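Local structure of amide synthase (1L5A) at residues Met275-Pro280 with Tyr311-Ile316. The protein is a stand-alone nonribosomal peptide synthetase condensation enzyme of vibriobactin biosynthesis, an amide synthase that probably joins an acyl group to an amine. Sequence-based numbering, arbitrary orientation.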
loop_
_atom_site.group_PDB
_atom_site.type_symbol
_atom_site.label_atom_id
_atom_site.label_comp_id
_atom_site.label_asym_id
_atom_site.label_seq_id
_atom_site.Cartn_x
_atom_site.Cartn_y
_atom_site.Cartn_z
ATOM N N MET A 275 1.392 -21.019 -4.721
ATOM C CA MET A 275 1.803 -19.635 -4.878
ATOM C C MET A 275 3.317 -19.441 -4.947
ATOM O O MET A 275 3.781 -18.396 -5.386
ATOM C CB MET A 275 1.224 -18.777 -3.735
ATOM C CG MET A 275 -0.287 -18.605 -3.753
ATOM S SD MET A 275 -1.212 -19.843 -2.783
ATOM C CE MET A 275 -2.883 -19.376 -3.230
ATOM N N VAL A 276 4.077 -20.445 -4.521
ATOM C CA VAL A 276 5.521 -20.337 -4.499
ATOM C C VAL A 276 6.072 -19.923 -5.871
ATOM O O VAL A 276 5.577 -20.346 -6.921
ATOM C CB VAL A 276 6.167 -21.678 -3.982
ATOM C CG1 VAL A 276 5.970 -22.819 -4.983
ATOM C CG2 VAL A 276 7.609 -21.464 -3.709
ATOM N N ASN A 277 7.102 -19.084 -5.855
ATOM C CA ASN A 277 7.693 -18.571 -7.088
ATOM C C ASN A 277 9.204 -18.678 -6.987
ATOM O O ASN A 277 9.809 -18.306 -5.972
ATOM C CB ASN A 277 7.254 -17.112 -7.260
ATOM C CG ASN A 277 7.594 -16.532 -8.625
ATOM O OD1 ASN A 277 7.655 -17.244 -9.619
ATOM N ND2 ASN A 277 7.776 -15.211 -8.677
ATOM N N SER A 278 9.816 -19.209 -8.036
ATOM C CA SER A 278 11.271 -19.387 -8.079
ATOM C C SER A 278 11.938 -18.148 -8.647
ATOM O O SER A 278 11.646 -17.728 -9.769
ATOM C CB SER A 278 11.618 -20.591 -8.949
ATOM O OG SER A 278 11.027 -21.761 -8.434
ATOM N N LEU A 279 12.857 -17.579 -7.887
ATOM C CA LEU A 279 13.520 -16.365 -8.334
ATOM C C LEU A 279 15.035 -16.444 -8.270
ATOM O O LEU A 279 15.611 -17.086 -7.389
ATOM C CB LEU A 279 13.033 -15.169 -7.497
ATOM C CG LEU A 279 11.511 -14.982 -7.501
ATOM C CD1 LEU A 279 11.093 -13.997 -6.407
ATOM C CD2 LEU A 279 11.076 -14.512 -8.853
ATOM N N PRO A 280 15.707 -15.792 -9.225
ATOM C CA PRO A 280 17.168 -15.844 -9.187
ATOM C C PRO A 280 17.790 -14.658 -8.438
ATOM O O PRO A 280 17.403 -13.516 -8.637
ATOM C CB PRO A 280 17.536 -15.888 -10.672
ATOM C CG PRO A 280 16.498 -15.004 -11.280
ATOM C CD PRO A 280 15.224 -15.436 -10.572
ATOM N N TYR A 311 5.713 -11.209 -9.124
ATOM C CA TYR A 311 5.768 -11.255 -10.595
ATOM C C TYR A 311 6.253 -12.675 -10.928
ATOM O O TYR A 311 7.323 -13.110 -10.507
ATOM C CB TYR A 311 6.742 -10.183 -11.132
ATOM C CG TYR A 311 6.537 -9.799 -12.592
ATOM C CD1 TYR A 311 5.457 -9.009 -12.989
ATOM C CD2 TYR A 311 7.419 -10.248 -13.578
ATOM C CE1 TYR A 311 5.259 -8.677 -14.332
ATOM C CE2 TYR A 311 7.236 -9.930 -14.912
ATOM C CZ TYR A 311 6.158 -9.146 -15.292
ATOM O OH TYR A 311 5.984 -8.863 -16.632
ATOM N N ARG A 312 5.429 -13.415 -11.646
ATOM C CA ARG A 312 5.752 -14.792 -12.003
ATOM C C ARG A 312 7.001 -14.984 -12.870
ATOM O O ARG A 312 7.193 -14.314 -13.895
ATOM C CB ARG A 312 4.537 -15.420 -12.691
ATOM C CG ARG A 312 3.393 -15.753 -11.736
ATOM C CD ARG A 312 3.500 -17.202 -11.369
ATOM N NE ARG A 312 3.782 -17.443 -9.964
ATOM C CZ ARG A 312 4.548 -18.439 -9.534
ATOM N NH1 ARG A 312 5.106 -19.271 -10.400
ATOM N NH2 ARG A 312 4.749 -18.605 -8.240
ATOM N N ILE A 313 7.846 -15.919 -12.449
ATOM C CA ILE A 313 9.061 -16.220 -13.184
ATOM C C ILE A 313 8.692 -16.697 -14.591
ATOM O O ILE A 313 9.431 -16.467 -15.545
ATOM C CB ILE A 313 9.898 -17.308 -12.457
ATOM C CG1 ILE A 313 11.244 -17.494 -13.164
ATOM C CG2 ILE A 313 9.130 -18.632 -12.418
ATOM C CD1 ILE A 313 12.238 -16.381 -12.914
ATOM N N GLU A 314 7.547 -17.357 -14.727
ATOM C CA GLU A 314 7.120 -17.827 -16.038
ATOM C C GLU A 314 6.939 -16.613 -16.912
ATOM O O GLU A 314 7.254 -16.638 -18.106
ATOM C CB GLU A 314 5.790 -18.594 -15.965
ATOM C CG GLU A 314 5.839 -19.922 -15.204
ATOM C CD GLU A 314 5.787 -19.752 -13.692
ATOM O OE1 GLU A 314 5.513 -18.619 -13.236
ATOM O OE2 GLU A 314 5.998 -20.754 -12.962
ATOM N N GLN A 315 6.424 -15.546 -16.299
ATOM C CA GLN A 315 6.180 -14.286 -16.999
ATOM C C GLN A 315 7.531 -13.690 -17.375
ATOM O O GLN A 315 7.717 -13.225 -18.494
ATOM C CB GLN A 315 5.402 -13.306 -16.107
ATOM C CG GLN A 315 5.050 -11.996 -16.810
ATOM C CD GLN A 315 4.187 -12.257 -18.012
ATOM O OE1 GLN A 315 3.110 -12.847 -17.896
ATOM N NE2 GLN A 315 4.652 -11.839 -19.182
ATOM N N ILE A 316 8.467 -13.704 -16.428
ATOM C CA ILE A 316 9.805 -13.203 -16.694
ATOM C C ILE A 316 10.351 -13.981 -17.904
ATOM O O ILE A 316 10.850 -13.378 -18.845
ATOM C CB ILE A 316 10.759 -13.402 -15.486
ATOM C CG1 ILE A 316 10.289 -12.571 -14.292
ATOM C CG2 ILE A 316 12.164 -12.988 -15.867
ATOM C CD1 ILE A 316 11.249 -12.596 -13.106
HETATM O O HOH W 1 2.397 -17.112 -7.519
#
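Segment 275-280, a loop running into a strand, lies nearly perpendicular (82° between end-to-end directions) to the turn from Tyr311 to Glu314, with the CA atoms of Asn277 and Arg312 6.5 Å apart. Asn277 is one polar link between them, and its amide serves as both acceptor and donor. With CG anti to the backbone N (chi1 -170°), the side chain extends to the turn, where Asn277 OD1 takes the N-H of Ile313 on an in-plane lone pair, 3.1 Å from Ile313 N and nearly straight at 165°. Asn277 ND2 gives a hydrogen bond to Tyr311 O at 2.8 Å, meeting that oxygen from above its carbonyl plane, and another to Gly309 O. Asparagine suits this buried place because one short, flat group can satisfy an N-H at the helix start and carbonyls of the preceding loop.

Arg312, the N-cap residue, bends at chi2 and chi3 and turns its guanidinium back over Asn277, whose OD1 lies 3.2 Å above the centre of the guanidinium plane. Arg312 NH2 points to the carbonyls of Val276 and, weakly, Met275, although its modelled approach to Val276 O is doubtfully short. A water bridges Arg312 NE to Met275 O, and Arg312 NH1 forms a 2.9 Å salt bridge with Glu314 OE1, which offers its syn lone pair. Arginine's length and several N-H groups let it serve loop and helix at once. Ile313 packs beside Ser278 O, and its CD1 meets Pro280 CD tip to tip at 3.9 Å; a branched apolar side chain suits this buried site.

Strand 277-282 pairs antiparallel with strand 255-260, whose Trp257 touches Ile313 and Pro280. Asp130, the aspartate of the condensation-domain HHxxxDG motif, accepts hydrogen bonds from Met275 N and Val276 N, placing the junction beside that signature. Helices 161-172 and 175-189 pack against Tyr311.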